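D-lactate dehydrogenase (Fermentative) (Pseudomonas aeruginosa, PDB 6ABJ) is a tetrameric, NADH-dependent D-lactate dehydrogenase that probably reduces pyruvate to D-lactate in fermentation. Local coordinates at residues L20-Q25 against A48-D53; H39-H44 against N330-Q335; V88-A93 against L108-V113. One frame throughout, in Å; residues are numbered along the deposited sequence.

All three contacts involve the five-stranded parallel sheet. Interaction 1 lies just beyond the C-terminal end of strand 18-21. Interaction 2 packs the loop leading into the neighbouring strand 42-45 against helix 317-335. Interaction 3 pairs strands 87-90 and 110-111. Interactions 1 and 2 meet where Phe-21 N lies 2.7 Å from His-44 O, a probable hydrogen bond. Interactions 1 and 3 meet through Arg-91 NH2, 2.7 Å from Phe-22 O. The same helix joins interactions 2 and 3, with Ile-331 CD1 3.9 Å from Ala-89 CB. Interaction 3 is close to the cofactor site: the side chains of Ser-92 and Phe-314, an NADH-binding residue, are about 6 Å apart. No NADH is bound here.

Interaction 1: residues L20-Q25 against A48-D53; sequences LFFSSQ and AHLQAD
Two hydrogen bonds join Ser-23 to Ala-48 and His-49. Ser-23 N donates to Ala-48 O at 2.9 Å. The N-H points almost straight at the oxygen (167°) but approaches from above the carbonyl plane. His-49 ND1 donates to Ser-23 OG, also at 2.9 Å, and the hydroxyl oxygen lies near the plane of the imidazole. Ser-23 OG has a further and stronger partner in Asp-70 OD1, which also accepts from Leu-50 N. One carboxylate oxygen thus holds both segments.

The apolar part is the ring of Phe-22. Leu-50 CB sits 3.7 Å from Phe-22 CG, over one face. Leu-50 CD1 continues over the same face, 3.9 Å from the Phe-22 ring centroid and 13° off the normal, a CH-pi contact. With Leu-50 CG extended away from the backbone N (chi1 176°), the branch end lies over the ring. At the ring edge, Phe-22 CD1 is 3.5 Å from Ala-48 O.

Ser-23 has a left-handed backbone conformation, and the chain turns here toward helix 26-35, with Gln-25 at its N-cap. The touching loops follow strands 18-21 and 42-45, which are neighbours in the sheet. They meet at the C-terminal ends of the strands, as in parallel alpha/beta folds.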
ATOM      1  N   LEU B  20      11.695 -31.757 -17.592  1.00 44.43           N
ATOM      2  CA  LEU B  20      12.078 -30.947 -16.451  1.00 46.04           C
ATOM      3  C   LEU B  20      11.735 -29.475 -16.741  1.00 44.99           C
ATOM      4  O   LEU B  20      12.252 -28.887 -17.697  1.00 42.64           O
ATOM      5  CB  LEU B  20      13.582 -31.103 -16.109  1.00 48.50           C
ATOM      6  CG  LEU B  20      14.083 -30.267 -14.914  1.00 46.78           C
ATOM      7  CD1 LEU B  20      13.374 -30.638 -13.611  1.00 49.76           C
ATOM      8  CD2 LEU B  20      15.597 -30.425 -14.784  1.00 48.54           C
ATOM      9  N   PHE B  21      10.887 -28.886 -15.882  1.00 42.96           N
ATOM     10  CA  PHE B  21      10.529 -27.464 -15.960  1.00 41.76           C
ATOM     11  C   PHE B  21      11.369 -26.618 -14.992  1.00 41.77           C
ATOM     12  O   PHE B  21      11.406 -26.941 -13.812  1.00 42.17           O
ATOM     13  CB  PHE B  21       9.069 -27.279 -15.549  1.00 40.97           C
ATOM     14  CG  PHE B  21       8.066 -27.930 -16.480  1.00 40.59           C
ATOM     15  CD1 PHE B  21       7.877 -29.321 -16.485  1.00 42.19           C
ATOM     16  CD2 PHE B  21       7.291 -27.148 -17.319  1.00 40.53           C
ATOM     17  CE1 PHE B  21       6.939 -29.904 -17.337  1.00 43.55           C
ATOM     18  CE2 PHE B  21       6.340 -27.711 -18.144  1.00 41.19           C
ATOM     19  CZ  PHE B  21       6.178 -29.105 -18.172  1.00 41.97           C
ATOM     20  N   PHE B  22      12.075 -25.611 -15.520  1.00 38.91           N
ATOM     21  CA  PHE B  22      12.807 -24.689 -14.720  1.00 39.19           C
ATOM     22  C   PHE B  22      11.900 -23.439 -14.569  1.00 39.25           C
ATOM     23  O   PHE B  22      10.930 -23.284 -15.323  1.00 37.23           O
ATOM     24  CB  PHE B  22      14.132 -24.281 -15.357  1.00 42.19           C
ATOM     25  CG  PHE B  22      15.189 -25.309 -15.273  1.00 44.08           C
ATOM     26  CD1 PHE B  22      16.041 -25.365 -14.177  1.00 47.50           C
ATOM     27  CD2 PHE B  22      15.318 -26.276 -16.295  1.00 47.90           C
ATOM     28  CE1 PHE B  22      17.021 -26.342 -14.085  1.00 46.09           C
ATOM     29  CE2 PHE B  22      16.294 -27.269 -16.200  1.00 47.08           C
ATOM     30  CZ  PHE B  22      17.156 -27.293 -15.091  1.00 49.86           C
ATOM     31  N   SER B  23      12.193 -22.649 -13.536  1.00 39.31           N
ATOM     32  CA  SER B  23      11.438 -21.398 -13.180  1.00 38.54           C
ATOM     33  C   SER B  23       9.935 -21.664 -12.985  1.00 36.15           C
ATOM     34  O   SER B  23       9.104 -20.894 -13.373  1.00 36.02           O
ATOM     35  CB  SER B  23      11.713 -20.314 -14.210  1.00 38.35           C
ATOM     36  OG  SER B  23      13.121 -19.956 -14.247  1.00 37.51           O
ATOM     37  N   SER B  24       9.614 -22.784 -12.368  1.00 37.13           N
ATOM     38  CA  SER B  24       8.222 -23.261 -12.273  1.00 37.94           C
ATOM     39  C   SER B  24       7.418 -22.479 -11.255  1.00 41.44           C
ATOM     40  O   SER B  24       7.926 -22.175 -10.170  1.00 41.03           O
ATOM     41  CB  SER B  24       8.198 -24.721 -11.881  1.00 38.10           C
ATOM     42  OG  SER B  24       8.912 -25.533 -12.831  1.00 38.36           O
ATOM     43  N   GLN B  25       6.191 -22.144 -11.629  1.00 41.17           N
ATOM     44  CA  GLN B  25       5.255 -21.443 -10.745  1.00 43.62           C
ATOM     45  C   GLN B  25       4.134 -22.429 -10.531  1.00 43.30           C
ATOM     46  O   GLN B  25       3.936 -23.347 -11.333  1.00 41.75           O
ATOM     47  CB  GLN B  25       4.669 -20.207 -11.461  1.00 41.81           C
ATOM     48  CG  GLN B  25       5.712 -19.187 -11.866  1.00 41.28           C
ATOM     49  CD  GLN B  25       6.303 -18.545 -10.653  1.00 44.31           C
ATOM     50  OE1 GLN B  25       5.698 -18.556  -9.562  1.00 41.00           O
ATOM     51  NE2 GLN B  25       7.514 -18.054 -10.790  1.00 44.72           N
ATOM     52  N   ALA B  48      13.792 -23.489  -9.352  1.00 45.89           N
ATOM     53  CA  ALA B  48      14.974 -22.690  -9.637  1.00 46.92           C
ATOM     54  C   ALA B  48      15.079 -22.308 -11.093  1.00 51.17           C
ATOM     55  O   ALA B  48      14.632 -23.029 -11.954  1.00 46.60           O
ATOM     56  CB  ALA B  48      16.212 -23.462  -9.226  1.00 50.55           C
ATOM     57  N   HIS B  49      15.685 -21.147 -11.335  1.00 52.91           N
ATOM     58  CA  HIS B  49      16.060 -20.707 -12.666  1.00 53.90           C
ATOM     59  C   HIS B  49      17.082 -21.632 -13.307  1.00 49.83           C
ATOM     60  O   HIS B  49      17.987 -22.127 -12.640  1.00 46.81           O
ATOM     61  CB  HIS B  49      16.665 -19.307 -12.666  1.00 57.44           C
ATOM     62  CG  HIS B  49      15.770 -18.246 -12.117  1.00 66.58           C
ATOM     63  ND1 HIS B  49      14.398 -18.253 -12.279  1.00 71.60           N
ATOM     64  CD2 HIS B  49      16.062 -17.125 -11.406  1.00 68.39           C
ATOM     65  CE1 HIS B  49      13.885 -17.183 -11.692  1.00 70.84           C
ATOM     66  NE2 HIS B  49      14.875 -16.485 -11.159  1.00 68.74           N
ATOM     67  N   LEU B  50      16.970 -21.789 -14.619  1.00 46.17           N
ATOM     68  CA  LEU B  50      18.032 -22.407 -15.377  1.00 46.80           C
ATOM     69  C   LEU B  50      19.198 -21.426 -15.571  1.00 46.59           C
ATOM     70  O   LEU B  50      19.017 -20.282 -15.991  1.00 46.04           O
ATOM     71  CB  LEU B  50      17.510 -22.841 -16.743  1.00 46.32           C
ATOM     72  CG  LEU B  50      18.561 -23.419 -17.680  1.00 47.01           C
ATOM     73  CD1 LEU B  50      19.141 -24.710 -17.120  1.00 47.51           C
ATOM     74  CD2 LEU B  50      17.927 -23.641 -19.052  1.00 48.55           C
ATOM     75  N   GLN B  51      20.393 -21.900 -15.266  1.00 50.48           N
ATOM     76  CA  GLN B  51      21.625 -21.141 -15.456  1.00 50.55           C
ATOM     77  C   GLN B  51      22.785 -22.165 -15.333  1.00 54.54           C
ATOM     78  O   GLN B  51      22.560 -23.380 -15.024  1.00 48.92           O
ATOM     79  CB  GLN B  51      21.716 -20.079 -14.356  1.00 54.91           C
ATOM     80  CG  GLN B  51      21.379 -20.672 -12.989  1.00 54.54           C
ATOM     81  CD  GLN B  51      21.327 -19.621 -11.908  1.00 60.83           C
ATOM     82  OE1 GLN B  51      20.874 -18.516 -12.140  1.00 61.22           O
ATOM     83  NE2 GLN B  51      21.806 -19.961 -10.721  1.00 60.63           N
ATOM     84  N   ALA B  52      24.011 -21.685 -15.560  1.00 54.91           N
ATOM     85  CA  ALA B  52      25.185 -22.569 -15.592  1.00 60.39           C
ATOM     86  C   ALA B  52      25.214 -23.569 -14.411  1.00 58.46           C
ATOM     87  O   ALA B  52      25.392 -24.778 -14.604  1.00 57.98           O
ATOM     88  CB  ALA B  52      26.472 -21.751 -15.661  1.00 58.96           C
ATOM     89  N   ASP B  53      24.951 -23.082 -13.212  1.00 55.92           N
ATOM     90  CA  ASP B  53      25.085 -23.924 -12.023  1.00 61.08           C
ATOM     91  C   ASP B  53      23.835 -24.748 -11.610  1.00 57.39           C
ATOM     92  O   ASP B  53      23.897 -25.491 -10.635  1.00 55.64           O
ATOM     93  CB  ASP B  53      25.584 -23.079 -10.850  1.00 61.40           C
ATOM     94  CG  ASP B  53      24.445 -22.376 -10.080  1.00 68.19           C
ATOM     95  OD1 ASP B  53      23.566 -21.759 -10.719  1.00 68.06           O
ATOM     96  OD2 ASP B  53      24.440 -22.438  -8.823  1.00 65.17           O
TER

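Interaction 2: residues H39-H44 against N330-Q335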
ATOM      1  N   HIS B  39      -1.447 -36.925 -22.742  1.00 61.63           N
ATOM      2  CA  HIS B  39      -0.077 -37.284 -23.107  1.00 56.49           C
ATOM      3  C   HIS B  39       0.543 -38.290 -22.159  1.00 55.89           C
ATOM      4  O   HIS B  39       1.202 -39.207 -22.607  1.00 57.47           O
ATOM      5  CB  HIS B  39       0.837 -36.045 -23.196  1.00 53.97           C
ATOM      6  CG  HIS B  39       0.433 -35.084 -24.260  1.00 51.50           C
ATOM      7  ND1 HIS B  39       0.692 -35.297 -25.601  1.00 52.17           N
ATOM      8  CD2 HIS B  39      -0.256 -33.921 -24.189  1.00 49.50           C
ATOM      9  CE1 HIS B  39       0.182 -34.310 -26.311  1.00 49.44           C
ATOM     10  NE2 HIS B  39      -0.398 -33.463 -25.474  1.00 51.95           N
ATOM     11  N   GLY B  40       0.396 -38.100 -20.858  1.00 56.86           N
ATOM     12  CA  GLY B  40       1.006 -39.009 -19.886  1.00 63.08           C
ATOM     13  C   GLY B  40       2.514 -38.867 -19.798  1.00 63.04           C
ATOM     14  O   GLY B  40       3.230 -39.837 -19.499  1.00 61.52           O
ATOM     15  N   PHE B  41       3.025 -37.675 -20.068  1.00 52.47           N
ATOM     16  CA  PHE B  41       4.439 -37.467 -19.878  1.00 51.15           C
ATOM     17  C   PHE B  41       4.758 -37.475 -18.371  1.00 49.19           C
ATOM     18  O   PHE B  41       3.887 -37.347 -17.535  1.00 50.62           O
ATOM     19  CB  PHE B  41       4.870 -36.161 -20.566  1.00 53.71           C
ATOM     20  CG  PHE B  41       4.654 -36.143 -22.080  1.00 55.22           C
ATOM     21  CD1 PHE B  41       4.760 -37.301 -22.860  1.00 55.40           C
ATOM     22  CD2 PHE B  41       4.388 -34.939 -22.741  1.00 53.65           C
ATOM     23  CE1 PHE B  41       4.580 -37.252 -24.252  1.00 61.58           C
ATOM     24  CE2 PHE B  41       4.238 -34.880 -24.128  1.00 56.45           C
ATOM     25  CZ  PHE B  41       4.334 -36.033 -24.892  1.00 59.31           C
ATOM     26  N   GLU B  42       6.021 -37.642 -18.025  1.00 52.16           N
ATOM     27  CA  GLU B  42       6.453 -37.575 -16.636  1.00 53.09           C
ATOM     28  C   GLU B  42       6.954 -36.160 -16.438  1.00 50.28           C
ATOM     29  O   GLU B  42       8.019 -35.795 -16.957  1.00 47.86           O
ATOM     30  CB  GLU B  42       7.596 -38.579 -16.329  1.00 54.72           C
ATOM     31  CG  GLU B  42       8.030 -38.606 -14.849  1.00 57.81           C
ATOM     32  CD  GLU B  42       9.143 -39.609 -14.555  1.00 63.39           C
ATOM     33  OE1 GLU B  42       9.167 -40.675 -15.183  1.00 64.69           O
ATOM     34  OE2 GLU B  42      10.018 -39.333 -13.703  1.00 65.08           O
ATOM     35  N   LEU B  43       6.204 -35.391 -15.662  1.00 49.19           N
ATOM     36  CA  LEU B  43       6.504 -33.973 -15.424  1.00 50.49           C
ATOM     37  C   LEU B  43       7.209 -33.703 -14.131  1.00 49.30           C
ATOM     38  O   LEU B  43       6.703 -34.058 -13.081  1.00 50.18           O
ATOM     39  CB  LEU B  43       5.207 -33.190 -15.411  1.00 50.06           C
ATOM     40  CG  LEU B  43       4.261 -33.459 -16.593  1.00 47.90           C
ATOM     41  CD1 LEU B  43       3.058 -32.538 -16.470  1.00 50.75           C
ATOM     42  CD2 LEU B  43       4.951 -33.229 -17.939  1.00 47.43           C
ATOM     43  N   HIS B  44       8.369 -33.039 -14.225  1.00 50.39           N
ATOM     44  CA  HIS B  44       9.148 -32.599 -13.062  1.00 54.78           C
ATOM     45  C   HIS B  44       9.230 -31.074 -13.037  1.00 50.15           C
ATOM     46  O   HIS B  44       9.687 -30.434 -14.000  1.00 47.83           O
ATOM     47  CB  HIS B  44      10.555 -33.231 -13.084  1.00 58.55           C
ATOM     48  CG  HIS B  44      10.550 -34.714 -12.804  1.00 63.28           C
ATOM     49  ND1 HIS B  44      10.818 -35.239 -11.556  1.00 69.68           N
ATOM     50  CD2 HIS B  44      10.285 -35.775 -13.603  1.00 66.47           C
ATOM     51  CE1 HIS B  44      10.725 -36.557 -11.598  1.00 69.46           C
ATOM     52  NE2 HIS B  44      10.392 -36.906 -12.828  1.00 70.75           N
ATOM     53  N   ASN B 330       3.783 -29.704 -29.032  1.00 34.37           N
ATOM     54  CA  ASN B 330       5.074 -29.464 -29.682  1.00 36.57           C
ATOM     55  C   ASN B 330       6.065 -30.584 -29.353  1.00 36.73           C
ATOM     56  O   ASN B 330       6.889 -30.988 -30.190  1.00 35.59           O
ATOM     57  CB  ASN B 330       5.723 -28.121 -29.275  1.00 34.44           C
ATOM     58  CG  ASN B 330       5.034 -26.925 -29.844  1.00 34.95           C
ATOM     59  OD1 ASN B 330       4.243 -26.996 -30.789  1.00 33.56           O
ATOM     60  ND2 ASN B 330       5.353 -25.749 -29.250  1.00 34.01           N
ATOM     61  N   ILE B 331       5.979 -31.063 -28.126  1.00 36.50           N
ATOM     62  CA  ILE B 331       6.924 -32.053 -27.637  1.00 40.34           C
ATOM     63  C   ILE B 331       6.609 -33.418 -28.295  1.00 42.53           C
ATOM     64  O   ILE B 331       7.551 -34.142 -28.697  1.00 41.55           O
ATOM     65  CB  ILE B 331       6.917 -32.131 -26.083  1.00 42.11           C
ATOM     66  CG1 ILE B 331       7.645 -30.915 -25.484  1.00 40.98           C
ATOM     67  CG2 ILE B 331       7.654 -33.373 -25.582  1.00 43.13           C
ATOM     68  CD1 ILE B 331       7.405 -30.704 -23.999  1.00 41.53           C
ATOM     69  N   ALA B 332       5.312 -33.746 -28.381  1.00 41.72           N
ATOM     70  CA  ALA B 332       4.843 -35.016 -29.024  1.00 42.17           C
ATOM     71  C   ALA B 332       5.247 -35.006 -30.498  1.00 41.13           C
ATOM     72  O   ALA B 332       5.696 -36.007 -31.057  1.00 41.10           O
ATOM     73  CB  ALA B 332       3.329 -35.160 -28.855  1.00 42.44           C
ATOM     74  N   ALA B 333       5.107 -33.841 -31.107  1.00 40.01           N
ATOM     75  CA  ALA B 333       5.467 -33.643 -32.504  1.00 39.43           C
ATOM     76  C   ALA B 333       6.967 -33.810 -32.745  1.00 39.96           C
ATOM     77  O   ALA B 333       7.394 -34.526 -33.691  1.00 40.83           O
ATOM     78  CB  ALA B 333       4.941 -32.325 -33.022  1.00 39.53           C
ATOM     79  N   TRP B 334       7.798 -33.204 -31.908  1.00 40.63           N
ATOM     80  CA  TRP B 334       9.226 -33.390 -32.065  1.00 39.23           C
ATOM     81  C   TRP B 334       9.564 -34.869 -32.020  1.00 41.48           C
ATOM     82  O   TRP B 334      10.346 -35.383 -32.847  1.00 39.59           O
ATOM     83  CB  TRP B 334      10.000 -32.645 -30.965  1.00 36.91           C
ATOM     84  CG  TRP B 334      11.431 -33.120 -30.759  1.00 36.65           C
ATOM     85  CD1 TRP B 334      12.559 -32.763 -31.494  1.00 35.97           C
ATOM     86  CD2 TRP B 334      11.929 -34.077 -29.749  1.00 35.58           C
ATOM     87  NE1 TRP B 334      13.678 -33.403 -31.022  1.00 37.89           N
ATOM     88  CE2 TRP B 334      13.372 -34.202 -29.980  1.00 37.71           C
ATOM     89  CE3 TRP B 334      11.348 -34.805 -28.719  1.00 37.70           C
ATOM     90  CZ2 TRP B 334      14.171 -35.025 -29.205  1.00 39.44           C
ATOM     91  CZ3 TRP B 334      12.169 -35.631 -27.944  1.00 38.99           C
ATOM     92  CH2 TRP B 334      13.544 -35.736 -28.183  1.00 39.24           C
ATOM     93  N   GLN B 335       8.995 -35.549 -31.031  1.00 42.06           N
ATOM     94  CA  GLN B 335       9.125 -37.003 -30.811  1.00 47.83           C
ATOM     95  C   GLN B 335       8.862 -37.812 -32.075  1.00 50.30           C
ATOM     96  O   GLN B 335       9.568 -38.776 -32.347  1.00 48.97           O
ATOM     97  CB  GLN B 335       8.118 -37.406 -29.735  1.00 53.69           C
ATOM     98  CG  GLN B 335       8.384 -38.679 -28.988  1.00 65.11           C
ATOM     99  CD  GLN B 335       7.156 -39.088 -28.147  1.00 69.02           C
ATOM    100  OE1 GLN B 335       6.649 -38.342 -27.271  1.00 64.70           O
ATOM    101  NE2 GLN B 335       6.654 -40.278 -28.434  1.00 72.22           N
TER
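Phe-41 reaches across to the last turns of helix 317-335 and touches Ile-331, Ala-332 and Gln-335. From the backbone, its CB points toward the helix. CG is anti to the carbonyl carbon (chi1 -62°), and this sends the ring outward in that direction. His-39 CB lies over one ring face, 3.6 Å above the plane and near its centre. Contacts with the helix begin farther out. Phe-41 CE2 is 4.0 Å from Ile-331 CG2, on an oblique approach. On the other side of the ring, Phe-41 CE1 is 3.8 Å from Gln-335 OE1. The ring and the amide are steeply inclined, with their planes 63° apart. At the tip, Phe-41 CZ is 4.2 Å from Ala-332 CB, which lies near the ring plane, at the edge.

Ala-332 CB also meets the second ring. His-39 CE1 is 4.1 Å from Ala-332 CB, again obliquely. The small methyl group therefore touches both aromatic side chains.

The helix is regular here, with Gln-335 N bonded to Ile-331 O, so Ile-331, Ala-332 and Gln-335 present one side of it to Phe-41. Elsewhere, Phe-41 also packs on Ile-19 and Leu-328. Ile-331 reaches on to strands 18-21 and 87-90. Gln-335 touches a crystal neighbour, which may affect its pose.

No hydrogen bond or salt bridge crosses between the two segments. The contact ties the loop just before outer strand 42-45 to the C-terminal end of the helix through dispersion and shape. The one polar atom that comes close is Gln-335 OE1, which lies obliquely near Phe-41 CE1 and CZ. The chemistry implies a modest, mainly apolar surface contact.

Interaction 3: residues V88-A93 against L108-V113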
ATOM      1  N   VAL B  88      14.709 -28.493 -26.128  1.00 34.37           N
ATOM      2  CA  VAL B  88      14.367 -27.363 -25.282  1.00 34.76           C
ATOM      3  C   VAL B  88      12.998 -26.873 -25.731  1.00 31.69           C
ATOM      4  O   VAL B  88      12.847 -26.441 -26.853  1.00 35.07           O
ATOM      5  CB  VAL B  88      15.390 -26.211 -25.512  1.00 37.30           C
ATOM      6  CG1 VAL B  88      14.982 -24.947 -24.724  1.00 36.13           C
ATOM      7  CG2 VAL B  88      16.793 -26.652 -25.119  1.00 38.61           C
ATOM      8  N   ALA B  89      11.998 -26.988 -24.865  1.00 32.96           N
ATOM      9  CA  ALA B  89      10.642 -26.523 -25.155  1.00 30.89           C
ATOM     10  C   ALA B  89      10.438 -25.227 -24.362  1.00 32.16           C
ATOM     11  O   ALA B  89      10.499 -25.263 -23.116  1.00 32.56           O
ATOM     12  CB  ALA B  89       9.606 -27.519 -24.702  1.00 29.68           C
ATOM     13  N   LEU B  90      10.161 -24.123 -25.064  1.00 33.74           N
ATOM     14  CA  LEU B  90       9.912 -22.802 -24.387  1.00 32.63           C
ATOM     15  C   LEU B  90       8.424 -22.691 -24.213  1.00 31.79           C
ATOM     16  O   LEU B  90       7.643 -22.762 -25.201  1.00 28.49           O
ATOM     17  CB  LEU B  90      10.387 -21.645 -25.205  1.00 33.91           C
ATOM     18  CG  LEU B  90      11.764 -21.740 -25.823  1.00 39.27           C
ATOM     19  CD1 LEU B  90      12.000 -20.586 -26.754  1.00 42.59           C
ATOM     20  CD2 LEU B  90      12.802 -21.778 -24.730  1.00 42.52           C
ATOM     21  N   ARG B  91       7.976 -22.536 -22.964  1.00 33.14           N
ATOM     22  CA  ARG B  91       6.554 -22.299 -22.692  1.00 32.08           C
ATOM     23  C   ARG B  91       6.267 -20.783 -22.805  1.00 33.70           C
ATOM     24  O   ARG B  91       5.640 -20.181 -21.929  1.00 38.24           O
ATOM     25  CB  ARG B  91       6.109 -22.835 -21.324  1.00 33.05           C
ATOM     26  CG  ARG B  91       6.935 -22.383 -20.128  1.00 36.07           C
ATOM     27  CD  ARG B  91       6.437 -23.036 -18.843  1.00 34.79           C
ATOM     28  NE  ARG B  91       7.013 -22.449 -17.630  1.00 36.97           N
ATOM     29  CZ  ARG B  91       8.201 -22.765 -17.121  1.00 38.65           C
ATOM     30  NH1 ARG B  91       8.970 -23.668 -17.715  1.00 36.43           N
ATOM     31  NH2 ARG B  91       8.622 -22.172 -16.011  1.00 37.94           N
ATOM     32  N   SER B  92       6.741 -20.191 -23.899  1.00 35.81           N
ATOM     33  CA  SER B  92       6.644 -18.776 -24.166  1.00 32.73           C
ATOM     34  C   SER B  92       6.604 -18.608 -25.660  1.00 34.38           C
ATOM     35  O   SER B  92       7.023 -19.511 -26.424  1.00 33.44           O
ATOM     36  CB  SER B  92       7.870 -18.046 -23.608  1.00 34.29           C
ATOM     37  OG  SER B  92       9.096 -18.452 -24.217  1.00 37.56           O
ATOM     38  N   ALA B  93       6.204 -17.428 -26.105  1.00 33.81           N
ATOM     39  CA  ALA B  93       6.401 -17.057 -27.483  1.00 33.55           C
ATOM     40  C   ALA B  93       7.812 -16.570 -27.686  1.00 38.24           C
ATOM     41  O   ALA B  93       8.465 -16.932 -28.684  1.00 34.31           O
ATOM     42  CB  ALA B  93       5.379 -16.013 -27.914  1.00 36.52           C
ATOM     43  N   LEU B 108      20.528 -29.136 -30.844  1.00 41.22           N
ATOM     44  CA  LEU B 108      19.516 -29.138 -29.803  1.00 44.85           C
ATOM     45  C   LEU B 108      18.345 -28.260 -30.263  1.00 44.42           C
ATOM     46  O   LEU B 108      18.471 -27.043 -30.249  1.00 42.64           O
ATOM     47  CB  LEU B 108      20.162 -28.564 -28.543  1.00 45.93           C
ATOM     48  CG  LEU B 108      19.509 -28.655 -27.193  1.00 50.86           C
ATOM     49  CD1 LEU B 108      18.790 -29.964 -26.967  1.00 52.06           C
ATOM     50  CD2 LEU B 108      20.592 -28.456 -26.137  1.00 51.90           C
ATOM     51  N   PRO B 109      17.218 -28.872 -30.692  1.00 41.45           N
ATOM     52  CA  PRO B 109      16.139 -28.093 -31.311  1.00 39.54           C
ATOM     53  C   PRO B 109      15.356 -27.306 -30.245  1.00 36.21           C
ATOM     54  O   PRO B 109      15.420 -27.640 -29.055  1.00 36.35           O
ATOM     55  CB  PRO B 109      15.258 -29.140 -31.992  1.00 38.47           C
ATOM     56  CG  PRO B 109      15.582 -30.434 -31.310  1.00 41.69           C
ATOM     57  CD  PRO B 109      16.928 -30.314 -30.662  1.00 43.61           C
ATOM     58  N   VAL B 110      14.732 -26.228 -30.686  1.00 34.38           N
ATOM     59  CA  VAL B 110      14.031 -25.326 -29.802  1.00 34.76           C
ATOM     60  C   VAL B 110      12.644 -25.186 -30.359  1.00 32.94           C
ATOM     61  O   VAL B 110      12.478 -24.971 -31.549  1.00 35.41           O
ATOM     62  CB  VAL B 110      14.724 -23.941 -29.763  1.00 35.24           C
ATOM     63  CG1 VAL B 110      13.866 -22.984 -28.945  1.00 35.75           C
ATOM     64  CG2 VAL B 110      16.120 -24.072 -29.131  1.00 35.45           C
ATOM     65  N   VAL B 111      11.640 -25.370 -29.527  1.00 31.96           N
ATOM     66  CA  VAL B 111      10.278 -25.098 -29.948  1.00 31.23           C
ATOM     67  C   VAL B 111       9.638 -24.034 -29.022  1.00 30.75           C
ATOM     68  O   VAL B 111      10.112 -23.820 -27.924  1.00 29.49           O
ATOM     69  CB  VAL B 111       9.432 -26.380 -29.958  1.00 30.91           C
ATOM     70  CG1 VAL B 111       9.944 -27.256 -31.117  1.00 31.10           C
ATOM     71  CG2 VAL B 111       9.424 -27.056 -28.613  1.00 30.77           C
ATOM     72  N   HIS B 112       8.560 -23.438 -29.477  1.00 31.69           N
ATOM     73  CA  HIS B 112       7.883 -22.396 -28.684  1.00 32.55           C
ATOM     74  C   HIS B 112       6.399 -22.301 -28.986  1.00 31.72           C
ATOM     75  O   HIS B 112       5.868 -23.002 -29.847  1.00 28.96           O
ATOM     76  CB  HIS B 112       8.554 -21.072 -28.990  1.00 32.75           C
ATOM     77  CG  HIS B 112       8.105 -20.421 -30.253  1.00 33.06           C
ATOM     78  ND1 HIS B 112       8.093 -19.046 -30.394  1.00 33.28           N
ATOM     79  CD2 HIS B 112       7.773 -20.926 -31.461  1.00 34.78           C
ATOM     80  CE1 HIS B 112       7.712 -18.749 -31.629  1.00 36.72           C
ATOM     81  NE2 HIS B 112       7.490 -19.868 -32.289  1.00 33.52           N
ATOM     82  N   VAL B 113       5.727 -21.412 -28.253  1.00 32.78           N
ATOM     83  CA  VAL B 113       4.332 -21.087 -28.457  1.00 31.52           C
ATOM     84  C   VAL B 113       4.273 -19.956 -29.478  1.00 37.03           C
ATOM     85  O   VAL B 113       4.834 -18.882 -29.221  1.00 39.80           O
ATOM     86  CB  VAL B 113       3.697 -20.675 -27.099  1.00 33.66           C
ATOM     87  CG1 VAL B 113       2.233 -20.331 -27.319  1.00 33.85           C
ATOM     88  CG2 VAL B 113       3.873 -21.805 -26.106  1.00 35.08           C
TER
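Val-88 and Ala-89 pair with Val-110 and Val-111 in the two parallel strands of a beta-alpha-beta unit, connected through helix 100-105. Strand 110-111 is the last regular strand on this side of the sheet, with the C-terminal segment bonded beyond it through Val-343 and Asn-341. Three backbone bonds join the strands. Val-88 N donates to Pro-109 O, Val-111 N to Val-88 O at 3.1 Å, and Leu-90 N to Val-111 O at 2.9 Å.

Val-88 and Val-110 project from one face of the sheet. There Leu-90 CD1 packs 3.7 Å from Val-110 CG1. At the other end, Val-88 CG2 meets Leu-108 CG at 4.0 Å, the two side chains crossing at about a right angle. Ala-89 and Val-111 project from the opposite face, with Ala-89 CB 3.9 Å from Val-111 CG2. Helix 317-335 packs on this face, where Val-111 touches Asn-330. Farther along, Val-113 touches Thr-327 of the same helix.

Beyond Leu-90 the regular pairing stops. Arg-91 is the centre of an inverse gamma turn, closed by a weak bond from Ser-92 N to Leu-90 O. The turn shifts the pairing, and Val-113 N now donates to Ser-92 O at 2.9 Å, from above the carbonyl plane. Ser-92 OG bonds to Gly-94 O. A bound acetate, probably from the crystallisation liquor, lies about 4 Å from the Ser-92 side chain, consistent with a pocket at this end, near the NADH-binding residue Phe-314.

The last link uses a side chain. His-112 CG stands between its own backbone N and carbonyl carbon (chi1 81°), which turns the ring toward Ala-93. His-112 ND1 donates to Ala-93 O at 2.7 Å, with an angle of 164°. The oxygen lies in the imidazole plane, and the N-H meets a lone pair of Ala-93 O, in the plane of that carbonyl.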